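Local coordinates for ABC transporter binding protein AcbH (PDB 3OO8), which binds beta-D-galactopyranose as the extracellular solute receptor of a bacterial ABC transporter, with an exclusive preference for that sugar, at residues A[50-55]-A[316-321]; A[84-89]-A[302-307]; A[105-110]-A[130-135]; A[134-139]-A[339-344]. The protein carries 2 engineered substitutions. One frame throughout, in Å; residues are numbered along the deposited sequence.

Overall arrangement
From the N terminus, helix 39-56 supplies the first half of interaction 1, whose partner on helix 312-322 lies more than 260 residues later, so this contact closes the longest loop. Interaction 2, joining strands 85-89 and 301-304, nests inside it, and interaction 3, a short closure between residues 105-110 and 130-135, nests inside both. Interaction 4 starts on residues 134-139, sharing L134 and V135 with interaction 3, and reaches forward to 339-344, crossing interactions 1 and 2. Strands 85-89, 301-304, 134-147 and 339-340 belong to one mixed sheet, against which helix 312-322 packs: L319 touches L85, F303 and V135, and K316 forms a salt bridge with D108.

Interaction 1: A[50-55]-A[316-321]; sequences QQATTS and KKVLQY
The phenol ring of Y321 lies against the backbone of helix 39-56, with A52 over one of its faces. The CA of A52 sits 3.8 Å from the centroid of the Y321 ring and 17° off its normal, a CH-pi contact displaced toward the rim. The methyl group of the same alanine continues the overlap, its CB coming within 3.6 Å of CD2 of Y321. The ring reaches this place because CG of Y321 stands anti to the backbone N (chi1 172°), which carries the phenol out from its own helix toward the other. On the CD1 side it meets S55, whose OG lies obliquely to the ring, 3.6 Å from CD1 of Y321, without a hydrogen bond. At the far end the phenol oxygen passes beside Q51, with OH of Y321 3.3 Å from CB of Q51. Here two helices far apart in the chain pack together within the class 2 solute-binding protein fold, their short segments crossing at 111° with axes 9.8 Å apart, and V318 of helix 312-322 also touches L85 of strand 85-89. The CA atoms of A52 and Y321 are the nearest pair across the contact, consistent with the small alanine leaving the ring room to lie against helix 39-56; CB of A52 also touches CG1 of V318 at 4.3 Å, beside the ring. A water in the plane of the ring bonds to OH of Y321 at 2.7 Å and only weakly to OE1 of Q51. Helix 325-332 adds A327 against Y321 and A330 against Q51.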
# COMPACT_ATOMS: atom_id res chain seq x y z
N GLN A 50 19.39 5.08 17.38
CA GLN A 50 20.79 5.06 17.88
C GLN A 50 21.74 5.32 16.71
O GLN A 50 22.68 6.11 16.85
CB GLN A 50 21.13 3.72 18.53
CG GLN A 50 20.25 3.40 19.72
CD GLN A 50 20.69 2.17 20.45
OE1 GLN A 50 21.17 1.21 19.86
NE2 GLN A 50 20.51 2.19 21.77
N GLN A 51 21.51 4.69 15.56
CA GLN A 51 22.36 4.89 14.38
C GLN A 51 22.24 6.34 13.87
O GLN A 51 23.24 6.96 13.48
CB GLN A 51 22.08 3.85 13.30
CG GLN A 51 22.36 2.39 13.74
CD GLN A 51 22.52 1.47 12.52
OE1 GLN A 51 23.13 1.86 11.52
NE2 GLN A 51 22.05 0.25 12.63
N ALA A 52 21.03 6.91 13.95
CA ALA A 52 20.80 8.31 13.55
C ALA A 52 21.59 9.27 14.42
O ALA A 52 22.22 10.22 13.92
CB ALA A 52 19.28 8.64 13.59
N THR A 53 21.56 9.05 15.72
CA THR A 53 22.38 9.90 16.60
C THR A 53 23.88 9.74 16.31
O THR A 53 24.61 10.72 16.20
CB THR A 53 22.07 9.59 18.07
OG1 THR A 53 20.68 9.86 18.31
CG2 THR A 53 22.92 10.44 19.01
N THR A 54 24.33 8.52 16.15
CA THR A 54 25.76 8.31 15.87
C THR A 54 26.20 9.09 14.62
O THR A 54 27.28 9.70 14.60
CB THR A 54 26.04 6.79 15.70
OG1 THR A 54 25.60 6.11 16.87
CG2 THR A 54 27.51 6.53 15.46
N SER A 55 25.35 9.10 13.58
CA SER A 55 25.65 9.77 12.31
C SER A 55 25.48 11.29 12.38
O SER A 55 26.39 12.04 12.01
CB SER A 55 24.77 9.23 11.19
OG SER A 55 24.98 9.92 9.96
N LYS A 316 15.20 18.09 11.19
CA LYS A 316 15.52 17.98 9.77
C LYS A 316 16.80 17.19 9.53
O LYS A 316 16.90 16.49 8.54
CB LYS A 316 15.59 19.37 9.12
CG LYS A 316 14.23 19.99 8.91
CD LYS A 316 14.36 21.45 8.41
CE LYS A 316 13.00 22.06 8.16
NZ LYS A 316 13.18 23.52 7.75
N LYS A 317 17.78 17.28 10.43
CA LYS A 317 19.01 16.51 10.23
C LYS A 317 18.71 15.03 10.36
O LYS A 317 19.25 14.23 9.62
CB LYS A 317 20.09 16.87 11.27
CG LYS A 317 20.66 18.28 11.12
CD LYS A 317 21.94 18.43 11.97
CE LYS A 317 23.05 17.47 11.50
NZ LYS A 317 24.39 17.66 12.17
N VAL A 318 17.83 14.71 11.30
CA VAL A 318 17.44 13.31 11.52
C VAL A 318 16.67 12.82 10.29
O VAL A 318 16.88 11.70 9.82
CB VAL A 318 16.69 13.10 12.86
CG1 VAL A 318 16.20 11.64 12.97
CG2 VAL A 318 17.63 13.37 14.04
N LEU A 319 15.77 13.64 9.75
CA LEU A 319 15.08 13.24 8.52
C LEU A 319 16.04 12.99 7.36
O LEU A 319 15.83 12.08 6.56
CB LEU A 319 14.04 14.29 8.12
CG LEU A 319 12.75 14.37 8.95
CD1 LEU A 319 11.88 15.57 8.49
CD2 LEU A 319 11.91 13.07 8.93
N GLN A 320 17.07 13.84 7.21
CA GLN A 320 18.07 13.61 6.17
C GLN A 320 18.70 12.24 6.30
O GLN A 320 18.90 11.56 5.30
CB GLN A 320 19.13 14.71 6.20
CG GLN A 320 18.54 15.99 5.73
CD GLN A 320 19.47 17.19 5.86
OE1 GLN A 320 20.64 17.05 6.18
NE2 GLN A 320 18.94 18.38 5.60
N TYR A 321 19.00 11.83 7.53
CA TYR A 321 19.55 10.50 7.78
C TYR A 321 18.55 9.41 7.42
O TYR A 321 18.91 8.38 6.82
CB TYR A 321 20.04 10.39 9.24
CG TYR A 321 20.43 8.96 9.56
CD1 TYR A 321 21.71 8.49 9.27
CD2 TYR A 321 19.51 8.08 10.07
CE1 TYR A 321 22.04 7.18 9.50
CE2 TYR A 321 19.84 6.79 10.32
CZ TYR A 321 21.08 6.34 10.02
OH TYR A 321 21.35 5.01 10.28
O HOH W 1 23.87 4.37 9.51

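Interaction 2: A[84-89]-A[302-307]; sequences SLATWF and GFILPK
I304 packs between A86 and W88 on one face of the sheet, CG1 4.1 Å from CB of A86 and CD1 3.9 Å from CB of W88. With chi1 at 59°, CG1 of I304 lies between the backbone N and carbonyl carbon, which sends it to A86 and leaves CG2 and CD1 against CB of W88. P306 extends this apolar face beside A86. On the other face T87 brings its methyl CG2 obliquely against the F303 ring, 3.7 Å from CE1 of F303. CD2 of L85 touches CG of L305.

Between the faces runs an antiparallel ladder with two hydrogen-bonded pairs. A86 and I304 exchange N-to-O bonds of 2.9 Å; W88 and G302 pair likewise, donors above the carbonyl planes. T87 and F303 form the non-hydrogen-bonded pair between them. At the polar edge, T87 OG1 is hydrogen-bonded to the backbone N of N35, and S84 OG to K310 O.

The F89 side chain lies beside Q71 and R373, galactose-binding in a structure of this protein, in cation-pi contact with R373. The sheet order 60-64, 30-34, 85-89, 301-304, 134-147, with 301-304 antiparallel to 85-89, is that of class 2 binding proteins; helices 67-79 and 312-322 pack against the pair.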
# COMPACT_ATOMS: atom_id res chain seq x y z
N SER A 84 8.97 16.29 17.93
CA SER A 84 9.73 17.01 16.91
C SER A 84 9.54 16.43 15.51
O SER A 84 9.64 17.13 14.49
CB SER A 84 11.23 16.92 17.23
OG SER A 84 11.53 17.43 18.53
N LEU A 85 9.39 15.10 15.52
CA LEU A 85 9.15 14.28 14.34
C LEU A 85 8.11 13.25 14.73
O LEU A 85 7.94 12.96 15.91
CB LEU A 85 10.43 13.50 13.97
CG LEU A 85 11.51 14.41 13.38
CD1 LEU A 85 12.79 13.66 13.02
CD2 LEU A 85 10.95 15.12 12.13
N ALA A 86 7.42 12.70 13.74
CA ALA A 86 6.49 11.60 14.00
C ALA A 86 6.37 10.58 12.86
O ALA A 86 6.61 10.87 11.72
CB ALA A 86 5.09 12.17 14.37
N THR A 87 6.03 9.37 13.21
CA THR A 87 5.71 8.38 12.23
C THR A 87 4.37 8.64 11.55
O THR A 87 3.39 8.92 12.22
CB THR A 87 5.53 7.03 12.93
OG1 THR A 87 4.63 7.17 14.05
CG2 THR A 87 6.89 6.52 13.44
N TRP A 88 4.33 8.52 10.23
CA TRP A 88 3.04 8.59 9.55
C TRP A 88 3.14 7.81 8.24
O TRP A 88 3.97 6.91 8.12
CB TRP A 88 2.56 10.06 9.35
CG TRP A 88 1.08 10.12 9.05
CD1 TRP A 88 0.49 10.60 7.91
CD2 TRP A 88 0.03 9.62 9.88
NE1 TRP A 88 -0.88 10.42 7.99
CE2 TRP A 88 -1.19 9.82 9.18
CE3 TRP A 88 -0.02 9.01 11.14
CZ2 TRP A 88 -2.43 9.41 9.69
CZ3 TRP A 88 -1.28 8.63 11.67
CH2 TRP A 88 -2.44 8.84 10.93
N PHE A 89 2.34 8.15 7.24
CA PHE A 89 2.41 7.40 5.97
C PHE A 89 1.74 8.23 4.88
O PHE A 89 0.97 9.16 5.16
CB PHE A 89 1.69 6.05 6.15
CG PHE A 89 0.36 6.15 6.86
CD1 PHE A 89 -0.81 6.48 6.17
CD2 PHE A 89 0.29 5.91 8.22
CE1 PHE A 89 -2.03 6.55 6.84
CE2 PHE A 89 -0.92 6.00 8.88
CZ PHE A 89 -2.07 6.33 8.21
N GLY A 302 6.35 6.36 6.47
CA GLY A 302 7.45 7.33 6.55
C GLY A 302 7.32 8.21 7.77
O GLY A 302 6.81 7.77 8.80
N PHE A 303 7.83 9.43 7.65
CA PHE A 303 7.92 10.34 8.80
C PHE A 303 7.57 11.75 8.38
O PHE A 303 7.80 12.13 7.22
CB PHE A 303 9.34 10.31 9.38
CG PHE A 303 9.77 8.92 9.70
CD1 PHE A 303 9.42 8.36 10.90
CD2 PHE A 303 10.47 8.16 8.75
CE1 PHE A 303 9.74 7.02 11.19
CE2 PHE A 303 10.82 6.82 9.02
CZ PHE A 303 10.47 6.26 10.25
N ILE A 304 6.99 12.46 9.33
CA ILE A 304 6.59 13.85 9.13
C ILE A 304 7.17 14.74 10.24
O ILE A 304 7.61 14.26 11.30
CB ILE A 304 5.06 14.01 9.19
CG1 ILE A 304 4.52 13.51 10.55
CG2 ILE A 304 4.43 13.33 7.97
CD1 ILE A 304 2.99 13.65 10.74
N LEU A 305 7.15 16.04 9.97
CA LEU A 305 7.64 17.05 10.91
C LEU A 305 6.47 17.96 11.37
O LEU A 305 6.09 18.90 10.63
CB LEU A 305 8.71 17.89 10.21
CG LEU A 305 9.78 18.60 11.07
CD1 LEU A 305 10.94 19.13 10.19
CD2 LEU A 305 9.17 19.72 11.95
N PRO A 306 5.91 17.70 12.55
CA PRO A 306 4.75 18.48 13.03
C PRO A 306 5.11 19.95 13.13
O PRO A 306 6.15 20.29 13.71
CB PRO A 306 4.49 17.90 14.41
CG PRO A 306 4.90 16.42 14.26
CD PRO A 306 6.18 16.56 13.45
N LYS A 307 4.30 20.81 12.52
CA LYS A 307 4.57 22.26 12.61
C LYS A 307 4.74 22.73 14.06
O LYS A 307 5.60 23.57 14.34
CB LYS A 307 3.50 23.11 11.91
CG LYS A 307 3.83 24.61 11.93
CD LYS A 307 2.79 25.47 11.24
CE LYS A 307 2.88 25.41 9.72
NZ LYS A 307 1.77 26.18 9.04

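Interaction 3: A[105-110]-A[130-135]; sequences PIDDVW and GHYYLV
D107 grips two successive residues with its two carboxylate oxygens. Its chi1 of -65° sets the carboxylate beside the backbone N, from where both residues are reached. OD2 of D107 takes the ring N-H of H131 on its syn lone pair, ND1 to OD2 measuring 2.6 Å, with the carboxylate and imidazole planes 29° apart. OD1 of D107 is met nearly head-on by Y132 N at 2.9 Å, so the two bonds fix the carboxylate's rotation. I106 N, in the N-cap position of helix 107-113, donates to Y132 O at 2.8 Å.

W110 makes both a hydrogen bond, NE1 to L134 O at 2.9 Å, near the indole plane, and a ring stack: its five-membered ring lies offset-stacked on Y132, centroids 3.7 Å apart and planes 6° from parallel. OH of Y132 bonds to a glycerol, probably from the crystallisation liquor.

P105 runs alongside the ring of Y133, CB 3.8 Å from CE1. CD1 of I106 meets CG2 of V135, where V109 joins them. The contact ties the starts of helix 107-113 and strand 134-147 across about 20 residues of one lobe. Helix 312-322 packs here through L319 on I106 and V135, and K316 and Q320 on V109; helix 119-124 touches W110, Y132 and L134.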
# COMPACT_ATOMS: atom_id res chain seq x y z
N PRO A 105 6.84 22.08 5.96
CA PRO A 105 7.37 21.58 4.71
C PRO A 105 8.88 21.30 4.82
O PRO A 105 9.60 21.97 5.60
CB PRO A 105 7.07 22.70 3.71
CG PRO A 105 7.09 23.92 4.53
CD PRO A 105 6.53 23.53 5.88
N ILE A 106 9.35 20.30 4.08
CA ILE A 106 10.74 19.87 4.16
C ILE A 106 11.43 19.84 2.80
O ILE A 106 12.21 18.93 2.48
CB ILE A 106 10.85 18.51 4.91
CG1 ILE A 106 9.87 17.52 4.29
CG2 ILE A 106 10.46 18.69 6.38
CD1 ILE A 106 10.16 16.09 4.73
N ASP A 107 11.21 20.91 2.03
CA ASP A 107 11.83 21.00 0.73
C ASP A 107 13.35 21.02 0.92
O ASP A 107 14.07 20.55 0.06
CB ASP A 107 11.39 22.27 -0.02
CG ASP A 107 9.91 22.28 -0.35
OD1 ASP A 107 9.31 21.20 -0.43
OD2 ASP A 107 9.35 23.37 -0.56
N ASP A 108 13.81 21.62 2.02
CA ASP A 108 15.23 21.67 2.32
C ASP A 108 15.87 20.30 2.56
O ASP A 108 16.93 20.00 2.03
CB ASP A 108 15.57 22.69 3.43
CG ASP A 108 14.76 22.51 4.70
OD1 ASP A 108 13.91 21.58 4.84
OD2 ASP A 108 15.01 23.31 5.63
N VAL A 109 15.18 19.44 3.31
CA VAL A 109 15.60 18.05 3.47
C VAL A 109 15.69 17.39 2.11
O VAL A 109 16.66 16.69 1.82
CB VAL A 109 14.57 17.28 4.33
CG1 VAL A 109 14.88 15.76 4.33
CG2 VAL A 109 14.56 17.84 5.77
N TRP A 110 14.69 17.61 1.27
CA TRP A 110 14.63 17.00 -0.06
C TRP A 110 15.68 17.49 -1.05
O TRP A 110 16.10 16.76 -1.93
CB TRP A 110 13.18 17.01 -0.60
CG TRP A 110 12.36 15.83 -0.07
CD1 TRP A 110 11.65 15.78 1.08
CD2 TRP A 110 12.21 14.57 -0.70
NE1 TRP A 110 11.04 14.53 1.21
CE2 TRP A 110 11.38 13.78 0.12
CE3 TRP A 110 12.72 14.03 -1.89
CZ2 TRP A 110 11.02 12.47 -0.21
CZ3 TRP A 110 12.37 12.72 -2.23
CH2 TRP A 110 11.52 11.96 -1.39
N GLY A 130 2.40 21.08 -3.52
CA GLY A 130 3.64 20.76 -4.19
C GLY A 130 4.87 20.75 -3.29
O GLY A 130 5.93 20.36 -3.76
N HIS A 131 4.73 21.17 -2.04
CA HIS A 131 5.86 21.08 -1.09
C HIS A 131 5.98 19.64 -0.60
O HIS A 131 4.98 18.91 -0.54
CB HIS A 131 5.65 21.93 0.15
CG HIS A 131 5.72 23.40 -0.12
ND1 HIS A 131 6.87 24.01 -0.56
CD2 HIS A 131 4.78 24.37 -0.03
CE1 HIS A 131 6.64 25.30 -0.74
NE2 HIS A 131 5.38 25.55 -0.42
N TYR A 132 7.20 19.27 -0.19
CA TYR A 132 7.41 17.96 0.44
C TYR A 132 7.03 18.01 1.92
O TYR A 132 7.31 19.00 2.60
CB TYR A 132 8.90 17.61 0.37
CG TYR A 132 9.38 17.19 -1.00
CD1 TYR A 132 9.14 15.90 -1.47
CD2 TYR A 132 10.09 18.06 -1.82
CE1 TYR A 132 9.56 15.50 -2.72
CE2 TYR A 132 10.53 17.65 -3.09
CZ TYR A 132 10.27 16.36 -3.53
OH TYR A 132 10.72 15.91 -4.74
N TYR A 133 6.41 16.95 2.44
CA TYR A 133 6.00 16.86 3.84
C TYR A 133 6.41 15.54 4.51
O TYR A 133 6.41 15.43 5.73
CB TYR A 133 4.48 17.10 4.01
CG TYR A 133 4.09 18.52 3.67
CD1 TYR A 133 4.22 19.51 4.62
CD2 TYR A 133 3.57 18.83 2.40
CE1 TYR A 133 3.85 20.84 4.32
CE2 TYR A 133 3.21 20.14 2.10
CZ TYR A 133 3.36 21.12 3.07
OH TYR A 133 2.97 22.41 2.78
N LEU A 134 6.74 14.55 3.68
CA LEU A 134 7.06 13.22 4.18
C LEU A 134 8.46 12.79 3.75
O LEU A 134 8.89 13.09 2.62
CB LEU A 134 6.07 12.21 3.58
CG LEU A 134 6.11 10.74 4.09
CD1 LEU A 134 5.22 10.58 5.32
CD2 LEU A 134 5.75 9.73 3.01
N VAL A 135 9.14 12.02 4.61
CA VAL A 135 10.30 11.24 4.15
C VAL A 135 9.89 9.77 4.21
O VAL A 135 9.60 9.30 5.31
CB VAL A 135 11.54 11.37 5.02
CG1 VAL A 135 12.61 10.41 4.47
CG2 VAL A 135 12.07 12.79 4.98

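Interaction 4: A[134-139]-A[339-344]; sequences LVPLYN and VGLANG
The side-chain amide of N139 meets the end of L341, whose CD1 lies 3.6 Å from ND2 of N139, the two side chains crossing at about a right angle. The N139 chi1 of 55° places the amide between the backbone N and the carbonyl carbon, within reach of the leucine. Its oxygen OD1 accepts a hydrogen bond from a water at 2.8 Å, and this water also donates to G340 O, bridging the two segments; ND2 bonds to T300 OG1. The other flat group, the ring of Y138, leads away from 339-344: it meets the F331 ring with planes nearly parallel, and its OH bonds to D301 and Y36.

Along the backbone N139 and V339 form an antiparallel hydrogen-bonded pair, N139 N reaching V339 O at 2.9 Å and V339 N reaching N139 O at 2.8 Å. The side chain of L341 lies against the strand, CD1 coming within 3.5 Å of CA of Y138 and CD2 within 4.0 Å of CB of P136. L137 O, buried here, has no hydrogen-bond partner in the model; CA of G340 approaches it at 3.5 Å.

The short, weakly bonded strand 339-340 thus adds to 134-147 through a single well-formed pair, while L137 and Y138 bond to D301 of strand 301-304. Helix 352-363 packs on V339 and N139, helix 325-332 on L137 and Y138, and helix 119-124 on P136 and L341.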
# COMPACT_ATOMS: atom_id res chain seq x y z
N LEU A 134 6.74 14.55 3.68
CA LEU A 134 7.06 13.22 4.18
C LEU A 134 8.46 12.79 3.75
O LEU A 134 8.89 13.09 2.62
CB LEU A 134 6.07 12.21 3.58
CG LEU A 134 6.11 10.74 4.09
CD1 LEU A 134 5.22 10.58 5.32
CD2 LEU A 134 5.75 9.73 3.01
N VAL A 135 9.14 12.02 4.61
CA VAL A 135 10.30 11.24 4.15
C VAL A 135 9.89 9.77 4.21
O VAL A 135 9.60 9.30 5.31
CB VAL A 135 11.54 11.37 5.02
CG1 VAL A 135 12.61 10.41 4.47
CG2 VAL A 135 12.07 12.79 4.98
N PRO A 136 9.84 9.10 3.06
CA PRO A 136 9.37 7.70 3.14
C PRO A 136 10.49 6.75 3.53
O PRO A 136 11.67 7.09 3.36
CB PRO A 136 8.94 7.42 1.69
CG PRO A 136 9.84 8.23 0.86
CD PRO A 136 10.11 9.49 1.66
N LEU A 137 10.12 5.56 4.01
CA LEU A 137 11.12 4.57 4.45
C LEU A 137 10.98 3.26 3.70
O LEU A 137 11.98 2.75 3.18
CB LEU A 137 11.02 4.33 5.98
CG LEU A 137 12.25 3.59 6.53
CD1 LEU A 137 13.52 4.44 6.42
CD2 LEU A 137 11.96 3.20 7.99
N TYR A 138 9.77 2.69 3.63
CA TYR A 138 9.58 1.37 3.00
C TYR A 138 8.13 1.22 2.53
O TYR A 138 7.24 1.96 2.96
CB TYR A 138 9.90 0.20 3.96
CG TYR A 138 9.10 0.30 5.24
CD1 TYR A 138 7.75 -0.09 5.27
CD2 TYR A 138 9.66 0.89 6.39
CE1 TYR A 138 6.96 0.09 6.43
CE2 TYR A 138 8.88 1.11 7.53
CZ TYR A 138 7.55 0.70 7.55
OH TYR A 138 6.81 0.92 8.68
N ASN A 139 7.94 0.26 1.64
CA ASN A 139 6.60 -0.14 1.19
C ASN A 139 6.55 -1.63 0.88
O ASN A 139 7.57 -2.33 1.06
CB ASN A 139 6.04 0.77 0.07
CG ASN A 139 6.96 0.90 -1.13
OD1 ASN A 139 7.81 0.04 -1.40
ND2 ASN A 139 6.78 1.99 -1.89
N VAL A 339 10.09 -3.28 1.78
CA VAL A 339 11.32 -2.94 1.07
C VAL A 339 11.52 -1.43 0.98
O VAL A 339 10.57 -0.64 0.83
CB VAL A 339 11.38 -3.57 -0.37
CG1 VAL A 339 11.37 -5.12 -0.26
CG2 VAL A 339 10.16 -3.13 -1.20
N GLY A 340 12.78 -1.05 1.09
CA GLY A 340 13.17 0.36 0.97
C GLY A 340 12.86 0.97 -0.39
O GLY A 340 12.88 0.28 -1.42
N LEU A 341 12.66 2.29 -0.40
CA LEU A 341 12.39 3.02 -1.66
C LEU A 341 13.65 3.61 -2.28
O LEU A 341 13.61 4.07 -3.42
CB LEU A 341 11.40 4.17 -1.47
CG LEU A 341 9.93 3.78 -1.33
CD1 LEU A 341 9.62 3.18 0.04
CD2 LEU A 341 9.06 5.04 -1.58
N ALA A 342 14.77 3.55 -1.56
CA ALA A 342 16.00 4.15 -2.09
C ALA A 342 16.45 3.49 -3.40
O ALA A 342 16.44 2.26 -3.54
CB ALA A 342 17.09 4.09 -1.04
N ASN A 343 16.83 4.31 -4.38
CA ASN A 343 17.26 3.75 -5.67
C ASN A 343 18.45 2.78 -5.51
O ASN A 343 19.43 3.12 -4.85
CB ASN A 343 17.69 4.85 -6.64
CG ASN A 343 16.54 5.64 -7.20
OD1 ASN A 343 15.40 5.15 -7.27
ND2 ASN A 343 16.81 6.88 -7.59
N GLY A 344 18.35 1.60 -6.11
CA GLY A 344 19.45 0.65 -6.12
C GLY A 344 19.69 -0.07 -4.80
O GLY A 344 20.71 -0.75 -4.62
O HOH W 2 10.20 0.24 -2.77